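Local coordinates for dTDP-4-dehydrorhamnose reductase (Yersinia enterocolitica, PDB 5U9C), which probably catalyses the NADPH-dependent reduction of dTDP-4-dehydro-beta-L-rhamnose to dTDP-beta-L-rhamnose, in the pathway of dTDP-L-rhamnose biosynthesis, at residues D[107-111]-D[257-262]; D[116-121]-D[261-266]; D[189-195]-D[217-223]. All coordinates share one frame; numbering follows the deposited sequence.

Contact 1: residues D[107-111]-D[257-262]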
loop_
_atom_site.group_PDB
_atom_site.type_symbol
_atom_site.label_atom_id
_atom_site.label_comp_id
_atom_site.label_asym_id
_atom_site.label_seq_id
_atom_site.Cartn_x
_atom_site.Cartn_y
_atom_site.Cartn_z
ATOM N N SER D 107 -19.866 7.212 -7.974
ATOM C CA SER D 107 -18.436 7.405 -8.021
ATOM C C SER D 107 -17.772 6.741 -6.786
ATOM O O SER D 107 -16.577 6.474 -6.816
ATOM C CB SER D 107 -18.115 8.910 -8.054
ATOM O OG SER D 107 -18.634 9.588 -6.922
ATOM N N ASN D 108 -18.550 6.477 -5.718
ATOM C CA ASN D 108 -18.020 5.823 -4.499
ATOM C C ASN D 108 -17.572 4.386 -4.690
ATOM O O ASN D 108 -17.093 3.783 -3.742
ATOM C CB ASN D 108 -19.012 5.869 -3.326
ATOM C CG ASN D 108 -18.768 7.021 -2.397
ATOM O OD1 ASN D 108 -19.514 8.002 -2.401
ATOM N ND2 ASN D 108 -17.706 6.914 -1.578
ATOM N N VAL D 109 -17.740 3.821 -5.885
ATOM C CA VAL D 109 -17.177 2.505 -6.142
ATOM C C VAL D 109 -15.649 2.668 -6.280
ATOM O O VAL D 109 -14.907 1.687 -6.246
ATOM C CB VAL D 109 -17.774 1.789 -7.372
ATOM C CG1 VAL D 109 -19.276 1.590 -7.202
ATOM C CG2 VAL D 109 -17.444 2.514 -8.677
ATOM N N PHE D 110 -15.195 3.908 -6.451
ATOM C CA PHE D 110 -13.772 4.203 -6.528
ATOM C C PHE D 110 -13.282 4.895 -5.247
ATOM O O PHE D 110 -14.087 5.388 -4.434
ATOM C CB PHE D 110 -13.472 5.132 -7.704
ATOM C CG PHE D 110 -13.812 4.557 -9.039
ATOM C CD1 PHE D 110 -13.013 3.560 -9.601
ATOM C CD2 PHE D 110 -14.896 5.025 -9.752
ATOM C CE1 PHE D 110 -13.307 3.028 -10.845
ATOM C CE2 PHE D 110 -15.202 4.498 -11.000
ATOM C CZ PHE D 110 -14.406 3.505 -11.549
ATOM N N GLY D 111 -11.966 4.941 -5.091
ATOM C CA GLY D 111 -11.354 5.676 -4.004
ATOM C C GLY D 111 -10.183 5.026 -3.330
ATOM O O GLY D 111 -9.264 5.712 -2.914
ATOM N N PRO D 257 -12.492 8.913 0.409
ATOM C CA PRO D 257 -11.180 8.915 -0.268
ATOM C C PRO D 257 -10.681 10.341 -0.511
ATOM O O PRO D 257 -11.459 11.287 -0.393
ATOM C CB PRO D 257 -11.481 8.225 -1.606
ATOM C CG PRO D 257 -12.933 8.530 -1.853
ATOM C CD PRO D 257 -13.611 8.698 -0.529
ATOM N N TYR D 258 -9.396 10.498 -0.813
ATOM C CA TYR D 258 -8.869 11.821 -1.136
ATOM C C TYR D 258 -9.614 12.364 -2.349
ATOM O O TYR D 258 -9.845 13.563 -2.447
ATOM C CB TYR D 258 -7.349 11.790 -1.347
ATOM C CG TYR D 258 -6.616 11.456 -0.048
ATOM C CD1 TYR D 258 -6.777 12.264 1.083
ATOM C CD2 TYR D 258 -5.760 10.351 0.051
ATOM C CE1 TYR D 258 -6.132 11.982 2.269
ATOM C CE2 TYR D 258 -5.106 10.061 1.247
ATOM C CZ TYR D 258 -5.301 10.891 2.349
ATOM O OH TYR D 258 -4.675 10.649 3.554
ATOM N N SER D 259 -10.002 11.467 -3.254
ATOM C CA SER D 259 -10.818 11.854 -4.372
ATOM C C SER D 259 -11.731 10.756 -4.881
ATOM O O SER D 259 -11.339 9.566 -4.948
ATOM C CB SER D 259 -9.972 12.327 -5.538
ATOM O OG SER D 259 -10.819 12.766 -6.577
ATOM N N GLU D 260 -12.958 11.156 -5.203
ATOM C CA GLU D 260 -13.899 10.262 -5.885
ATOM C C GLU D 260 -14.298 10.904 -7.221
ATOM O O GLU D 260 -15.344 10.608 -7.790
ATOM C CB GLU D 260 -15.092 9.888 -5.041
ATOM C CG GLU D 260 -15.926 11.041 -4.526
ATOM C CD GLU D 260 -17.233 10.558 -3.912
ATOM O OE1 GLU D 260 -17.537 10.987 -2.789
ATOM O OE2 GLU D 260 -17.944 9.714 -4.545
ATOM N N GLY D 261 -13.430 11.768 -7.732
ATOM C CA GLY D 261 -13.673 12.381 -9.014
ATOM C C GLY D 261 -13.841 11.333 -10.118
ATOM O O GLY D 261 -13.154 10.303 -10.125
ATOM N N ILE D 262 -14.799 11.571 -11.006
ATOM C CA ILE D 262 -15.022 10.706 -12.166
ATOM C C ILE D 262 -15.062 11.505 -13.467
ATOM O O ILE D 262 -15.484 12.667 -13.485
ATOM C CB ILE D 262 -16.302 9.873 -12.061
ATOM C CG1 ILE D 262 -17.499 10.728 -11.654
ATOM C CG2 ILE D 262 -16.120 8.738 -11.055
ATOM C CD1 ILE D 262 -18.822 10.006 -11.852
HETATM O O HOH W 1 -8.255 7.918 -1.502
#

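Contact 2: residues D[116-121]-D[261-266]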
loop_
_atom_site.group_PDB
_atom_site.type_symbol
_atom_site.label_atom_id
_atom_site.label_comp_id
_atom_site.label_asym_id
_atom_site.label_seq_id
_atom_site.Cartn_x
_atom_site.Cartn_y
_atom_site.Cartn_z
ATOM N N LEU D 116 -6.594 10.968 -8.463
ATOM C CA LEU D 116 -7.468 12.144 -8.521
ATOM C C LEU D 116 -8.764 11.998 -9.325
ATOM O O LEU D 116 -9.775 12.629 -8.987
ATOM C CB LEU D 116 -6.647 13.357 -8.970
ATOM C CG LEU D 116 -5.452 13.618 -7.991
ATOM C CD1 LEU D 116 -4.635 14.858 -8.358
ATOM C CD2 LEU D 116 -5.849 13.688 -6.507
ATOM N N SER D 117 -8.766 11.119 -10.328
ATOM C CA SER D 117 -9.948 10.958 -11.159
ATOM C C SER D 117 -9.993 9.550 -11.737
ATOM O O SER D 117 -8.937 8.956 -11.956
ATOM C CB SER D 117 -9.890 11.973 -12.304
ATOM O OG SER D 117 -11.146 12.086 -12.887
ATOM N N TYR D 118 -11.196 9.041 -11.995
ATOM C CA TYR D 118 -11.392 7.700 -12.530
ATOM C C TYR D 118 -12.320 7.695 -13.767
ATOM O O TYR D 118 -13.389 8.345 -13.761
ATOM C CB TYR D 118 -12.017 6.784 -11.453
ATOM C CG TYR D 118 -11.196 6.689 -10.180
ATOM C CD1 TYR D 118 -11.365 7.604 -9.149
ATOM C CD2 TYR D 118 -10.231 5.690 -10.025
ATOM C CE1 TYR D 118 -10.597 7.539 -8.006
ATOM C CE2 TYR D 118 -9.448 5.615 -8.880
ATOM C CZ TYR D 118 -9.647 6.533 -7.867
ATOM O OH TYR D 118 -8.882 6.441 -6.729
ATOM N N ASN D 119 -11.928 6.954 -14.806
ATOM C CA ASN D 119 -12.783 6.778 -15.981
ATOM C C ASN D 119 -13.355 5.343 -16.022
ATOM O O ASN D 119 -13.081 4.533 -15.107
ATOM C CB ASN D 119 -12.063 7.192 -17.271
ATOM C CG ASN D 119 -10.896 6.306 -17.607
ATOM O OD1 ASN D 119 -10.974 5.068 -17.493
ATOM N ND2 ASN D 119 -9.807 6.925 -18.071
ATOM N N GLU D 120 -14.155 5.038 -17.043
ATOM C CA GLU D 120 -14.806 3.728 -17.155
ATOM C C GLU D 120 -13.841 2.515 -17.281
ATOM O O GLU D 120 -14.255 1.387 -17.044
ATOM C CB GLU D 120 -15.866 3.697 -18.273
ATOM C CG GLU D 120 -17.046 4.671 -18.113
ATOM C CD GLU D 120 -16.822 6.056 -18.737
ATOM O OE1 GLU D 120 -15.662 6.450 -18.958
ATOM O OE2 GLU D 120 -17.822 6.768 -18.992
ATOM N N LEU D 121 -12.572 2.745 -17.628
ATOM C CA LEU D 121 -11.583 1.658 -17.672
ATOM C C LEU D 121 -10.951 1.367 -16.304
ATOM O O LEU D 121 -10.365 0.284 -16.110
ATOM C CB LEU D 121 -10.469 1.918 -18.695
ATOM C CG LEU D 121 -10.843 1.644 -20.132
ATOM C CD1 LEU D 121 -9.674 1.968 -21.067
ATOM C CD2 LEU D 121 -11.275 0.184 -20.306
ATOM N N GLY D 261 -13.430 11.768 -7.732
ATOM C CA GLY D 261 -13.673 12.381 -9.014
ATOM C C GLY D 261 -13.841 11.333 -10.118
ATOM O O GLY D 261 -13.154 10.303 -10.125
ATOM N N ILE D 262 -14.799 11.571 -11.006
ATOM C CA ILE D 262 -15.022 10.706 -12.166
ATOM C C ILE D 262 -15.062 11.505 -13.467
ATOM O O ILE D 262 -15.484 12.667 -13.485
ATOM C CB ILE D 262 -16.302 9.873 -12.061
ATOM C CG1 ILE D 262 -17.499 10.728 -11.654
ATOM C CG2 ILE D 262 -16.120 8.738 -11.055
ATOM C CD1 ILE D 262 -18.822 10.006 -11.852
ATOM N N GLU D 263 -14.556 10.892 -14.527
ATOM C CA GLU D 263 -14.610 11.459 -15.869
ATOM C C GLU D 263 -14.986 10.329 -16.825
ATOM O O GLU D 263 -14.951 9.137 -16.446
ATOM C CB GLU D 263 -13.300 12.153 -16.254
ATOM C CG GLU D 263 -12.111 11.255 -16.420
ATOM C CD GLU D 263 -10.812 12.044 -16.437
ATOM O OE1 GLU D 263 -10.501 12.713 -15.445
ATOM O OE2 GLU D 263 -10.083 11.967 -17.429
ATOM N N SER D 264 -15.437 10.691 -18.020
ATOM C CA SER D 264 -15.852 9.687 -18.995
ATOM C C SER D 264 -14.986 9.701 -20.216
ATOM O O SER D 264 -14.615 10.765 -20.719
ATOM C CB SER D 264 -17.296 9.910 -19.435
ATOM O OG SER D 264 -17.714 8.908 -20.369
ATOM N N ILE D 265 -14.666 8.507 -20.689
ATOM C CA ILE D 265 -13.963 8.350 -21.964
ATOM C C ILE D 265 -14.941 7.891 -23.040
ATOM O O ILE D 265 -14.551 7.732 -24.183
ATOM C CB ILE D 265 -12.833 7.323 -21.878
ATOM C CG1 ILE D 265 -13.346 5.993 -21.297
ATOM C CG2 ILE D 265 -11.727 7.892 -21.013
ATOM C CD1 ILE D 265 -12.359 4.842 -21.399
ATOM N N TYR D 266 -16.205 7.652 -22.679
ATOM C CA TYR D 266 -17.197 7.162 -23.647
ATOM C C TYR D 266 -18.363 8.103 -23.973
ATOM O O TYR D 266 -19.107 7.819 -24.901
ATOM C CB TYR D 266 -17.794 5.805 -23.183
ATOM C CG TYR D 266 -16.803 4.648 -23.035
ATOM C CD1 TYR D 266 -15.795 4.436 -23.971
ATOM C CD2 TYR D 266 -16.952 3.712 -22.029
ATOM C CE1 TYR D 266 -14.918 3.375 -23.857
ATOM C CE2 TYR D 266 -16.083 2.638 -21.907
ATOM C CZ TYR D 266 -15.067 2.475 -22.824
ATOM O OH TYR D 266 -14.195 1.429 -22.722
HETATM O O HOH W 2 -13.078 14.247 -12.194
HETATM O O HOH W 3 -9.283 9.691 -18.490
#

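Contact 3: residues D[189-195]-D[217-223]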
loop_
_atom_site.group_PDB
_atom_site.type_symbol
_atom_site.label_atom_id
_atom_site.label_comp_id
_atom_site.label_asym_id
_atom_site.label_seq_id
_atom_site.Cartn_x
_atom_site.Cartn_y
_atom_site.Cartn_z
ATOM N N ARG D 189 -11.078 16.817 0.462
ATOM C CA ARG D 189 -11.745 15.649 -0.132
ATOM C C ARG D 189 -12.310 16.174 -1.467
ATOM O O ARG D 189 -13.019 17.177 -1.490
ATOM C CB ARG D 189 -12.851 15.076 0.753
ATOM C CG ARG D 189 -12.370 14.534 2.097
ATOM C CD ARG D 189 -11.499 13.282 1.962
ATOM N NE ARG D 189 -11.020 12.736 3.243
ATOM C CZ ARG D 189 -9.885 13.075 3.862
ATOM N NH1 ARG D 189 -9.058 14.010 3.372
ATOM N NH2 ARG D 189 -9.581 12.487 5.017
ATOM N N LEU D 190 -11.948 15.525 -2.569
ATOM C CA LEU D 190 -12.355 15.968 -3.893
ATOM C C LEU D 190 -13.377 15.031 -4.539
ATOM O O LEU D 190 -13.470 13.844 -4.191
ATOM C CB LEU D 190 -11.126 16.060 -4.796
ATOM C CG LEU D 190 -9.936 16.888 -4.286
ATOM C CD1 LEU D 190 -8.709 16.705 -5.175
ATOM C CD2 LEU D 190 -10.339 18.335 -4.212
ATOM N N GLY D 191 -14.101 15.574 -5.511
ATOM C CA GLY D 191 -15.125 14.827 -6.245
ATOM C C GLY D 191 -15.537 15.583 -7.487
ATOM O O GLY D 191 -14.901 16.562 -7.857
ATOM N N SER D 192 -16.590 15.097 -8.140
ATOM C CA SER D 192 -17.165 15.704 -9.322
ATOM C C SER D 192 -18.664 15.872 -9.094
ATOM O O SER D 192 -19.316 15.025 -8.446
ATOM C CB SER D 192 -16.932 14.795 -10.537
ATOM O OG SER D 192 -15.542 14.666 -10.830
ATOM N N ILE D 193 -19.238 16.941 -9.634
ATOM C CA ILE D 193 -20.678 17.131 -9.469
ATOM C C ILE D 193 -21.456 16.594 -10.677
ATOM O O ILE D 193 -20.971 16.598 -11.813
ATOM C CB ILE D 193 -21.073 18.610 -9.223
ATOM C CG1 ILE D 193 -20.593 19.515 -10.346
ATOM C CG2 ILE D 193 -20.537 19.098 -7.879
ATOM C CD1 ILE D 193 -21.025 20.956 -10.173
ATOM N N THR D 194 -22.660 16.123 -10.407
ATOM C CA THR D 194 -23.584 15.657 -11.423
ATOM C C THR D 194 -24.895 16.411 -11.258
ATOM O O THR D 194 -25.569 16.300 -10.217
ATOM C CB THR D 194 -23.883 14.152 -11.291
ATOM O OG1 THR D 194 -22.685 13.398 -11.491
ATOM C CG2 THR D 194 -24.922 13.710 -12.348
ATOM N N SER D 195 -25.260 17.171 -12.284
ATOM C CA SER D 195 -26.545 17.876 -12.307
ATOM C C SER D 195 -27.658 16.862 -12.528
ATOM O O SER D 195 -27.680 16.183 -13.563
ATOM C CB SER D 195 -26.576 18.910 -13.443
ATOM O OG SER D 195 -27.914 19.309 -13.729
ATOM N N PHE D 217 -21.328 9.838 -15.599
ATOM C CA PHE D 217 -22.032 11.050 -15.994
ATOM C C PHE D 217 -21.798 12.133 -14.938
ATOM O O PHE D 217 -22.377 12.101 -13.833
ATOM C CB PHE D 217 -23.536 10.790 -16.229
ATOM C CG PHE D 217 -24.249 11.957 -16.892
ATOM C CD1 PHE D 217 -24.657 13.047 -16.141
ATOM C CD2 PHE D 217 -24.477 11.978 -18.256
ATOM C CE1 PHE D 217 -25.283 14.124 -16.727
ATOM C CE2 PHE D 217 -25.115 13.059 -18.849
ATOM C CZ PHE D 217 -25.519 14.131 -18.081
ATOM N N ALA D 218 -20.930 13.086 -15.282
ATOM C CA ALA D 218 -20.581 14.178 -14.371
ATOM C C ALA D 218 -19.989 15.372 -15.097
ATOM O O ALA D 218 -19.377 15.223 -16.172
ATOM C CB ALA D 218 -19.577 13.683 -13.334
ATOM N N SER D 219 -20.148 16.548 -14.493
ATOM C CA SER D 219 -19.558 17.760 -15.028
ATOM C C SER D 219 -18.031 17.624 -14.972
ATOM O O SER D 219 -17.485 16.909 -14.119
ATOM C CB SER D 219 -20.006 18.982 -14.222
ATOM O OG SER D 219 -21.410 19.127 -14.228
ATOM N N SER D 220 -17.360 18.321 -15.878
ATOM C CA SER D 220 -15.907 18.293 -15.952
ATOM C C SER D 220 -15.300 19.080 -14.786
ATOM O O SER D 220 -15.683 20.227 -14.542
ATOM C CB SER D 220 -15.452 18.886 -17.292
ATOM O OG SER D 220 -14.046 18.938 -17.384
ATOM N N GLY D 221 -14.366 18.463 -14.067
ATOM C CA GLY D 221 -13.704 19.129 -12.947
ATOM C C GLY D 221 -13.675 18.256 -11.712
ATOM O O GLY D 221 -14.656 17.572 -11.401
ATOM N N THR D 222 -12.523 18.254 -11.047
ATOM C CA THR D 222 -12.312 17.525 -9.791
ATOM C C THR D 222 -12.108 18.623 -8.780
ATOM O O THR D 222 -11.068 19.266 -8.769
ATOM C CB THR D 222 -11.095 16.602 -9.888
ATOM O OG1 THR D 222 -11.315 15.707 -10.968
ATOM C CG2 THR D 222 -10.925 15.791 -8.631
ATOM N N ILE D 223 -13.096 18.787 -7.899
ATOM C CA ILE D 223 -13.153 19.902 -6.965
ATOM C C ILE D 223 -13.559 19.488 -5.560
ATOM O O ILE D 223 -14.031 18.390 -5.349
ATOM C CB ILE D 223 -14.195 20.927 -7.490
ATOM C CG1 ILE D 223 -15.527 20.194 -7.728
ATOM C CG2 ILE D 223 -13.674 21.554 -8.770
ATOM C CD1 ILE D 223 -16.625 20.969 -8.357
HETATM O O HOH W 2 -13.078 14.247 -12.194
HETATM O O HOH W 4 -17.406 18.099 -11.576
HETATM O O HOH W 5 -23.619 17.281 -14.549
#

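Contact 1: residues D[107-111]-D[257-262]
Ser-107 and Glu-260 carry a direct polar link between the turn at 107-111 and the chain at 257-262. The serine OG donates to OE2 of Glu-260 at 2.5 Å, a very short hydrogen bond. Glu-260 reaches it because CG sits between the backbone N and the carbonyl carbon (chi1 57°), after which the chain runs out extended toward the serine. The other carboxylate oxygen, OE1, accepts from the indole NE1 of Trp-156, so each oxygen has its own donor. On the serine side, Phe-110 N bonds back to Ser-107 O and closes the 3-10 turn that presents the hydroxyl.

A second polar link is mediated by water, which donates to Gly-111 O (2.8 Å) and accepts from Tyr-258 N (2.9 Å). Nearby, Ser-259 OG accepts from Gly-261 N at 3.0 Å while also bonding to Leu-116 O; this ST turn lies just before the weakly bonded strand about 261-262.

Apolar packing fills in around these bonds. The CG2 branch of Ile-262 touches CB of Ser-107 at 3.6 Å and lies 4.1 Å from CD2 of Phe-110, the two side chains crossing at about a right angle. At the far end the Pro-257 ring rests with CB 3.5 Å from Gly-111 CA, an approach that the absence of a side chain permits.

Segment 107-111 follows strand 100-106 of the Rossmann-type sheet, and Pro-257 adjoins Arg-256, which binds (R)-malate in a structure of this protein. All eight touching residues are buried, and the chemistry implies an enclosed carboxylate supplied with donors from two parts of the chain.

Contact 2: residues D[116-121]-D[261-266]
Glu-120 grips the 261-266 chain with both carboxylate oxygens. OE2 receives Ser-264 OG on its syn lone pair at 2.5 Å, and OE1 receives Ile-265 N at 2.9 Å, also from the syn side, along a nearly straight path (166° at the hydrogen). A bend at chi2 (90°) turns the carboxylate onto this corner. OE2 is bonded to His-216 N as well, and Ser-264 OG accepts from Tyr-266 N in an ST turn.

At the other end Ser-117 OG donates to Glu-263 OE1 (2.7 Å) from the anti side, 27° out of the carboxylate plane; OE2 of the same glutamate bonds His-246 of a second subunit. Between these two ends the backbones pair. Tyr-118 N donates to Gly-261 O at 3.0 Å, and Tyr-118 O accepts from Glu-263 N at 2.9 Å.

Farther out the contact becomes apolar. Leu-121 CG lies 3.8 Å from Ile-265 CD1, their side chains crossing at about a right angle, and Glu-120 CB approaches Tyr-266 CE2 to 3.8 Å. Ile-265 CG1 in turn sits over the centre of the Tyr-266 ring. Tyr-129 and Ala-77 of a third subunit pack on Leu-121 and Ile-265 respectively.

The bonds on either side of Ile-262 make a minimal, weakly bonded parallel pair of strands, counted apart from the six-stranded parallel sheet of the Rossmann fold.

Contact 3: residues D[189-195]-D[217-223]
At its tight end this contact pairs Gly-191 with Ile-223, antiparallel and hydrogen-bonded, joining strands 190-195 and 223-224 of the small mixed sheet; strand 156-158 lies on the other side of 190-195. Gly-191 N reaches Ile-223 O at 2.8 Å, and Ile-223 N returns to Gly-191 O at 2.9 Å. Leu-190 CD2 packs 3.7 Å from Ile-223 C, and the Ile-223 side chain continues into Trp-279 and Ile-228 of the flanking helices.

The opposite end is equally close. Ser-219 N meets Ile-193 O at 2.8 Å, almost in line with the carbonyl bond (174°). Thr-194 OG1 donates to Phe-217 O at 2.7 Å, in the carbonyl plane and on a lone pair; the hydroxyl also bonds Gly-155 N. With OG1 beside its own backbone N (chi1 -63°), the threonine methyl CG2 is left to touch the edge of the Phe-217 ring at 3.9 Å. Here a water accepts from Ser-195 N and donates to Ser-219 OG, whose stronger partner is Asp-282.

Between these ends the backbones separate around Ser-220, which is exposed and makes no contact with 189-195, and water does much of the joining. One water accepts from Ile-193 N and donates to both Ser-219 O and Gly-221 O. Another bridges the hydroxyls of Ser-192 and Thr-222.

Two directly bonded ends are thus spanned by a water-bridged loop, its polar groups met partly by solvent.

Overall arrangement
Read from the N terminus, the chain leaves central strand 100-106 of the Rossmann sheet and supplies 107-111 to contact 1, then 116-121 to contact 2. Both wait some 140 residues for their partners, in 257-266. The two long loops are staggered, contact 1 opening and closing first, and they share Gly-261 and Ile-262. Contact 3 closes a short loop of 21 residues within both, around helix 196-209 and strand 213-217. Strand 190-195 also meets the late segment: Leu-190 bonds Tyr-258 and Glu-260 through the backbone, and Ser-192 OG bonds Ile-262 N. Together the contacts join the Rossmann sheet's trailing loops to the small parallel and mixed sheets.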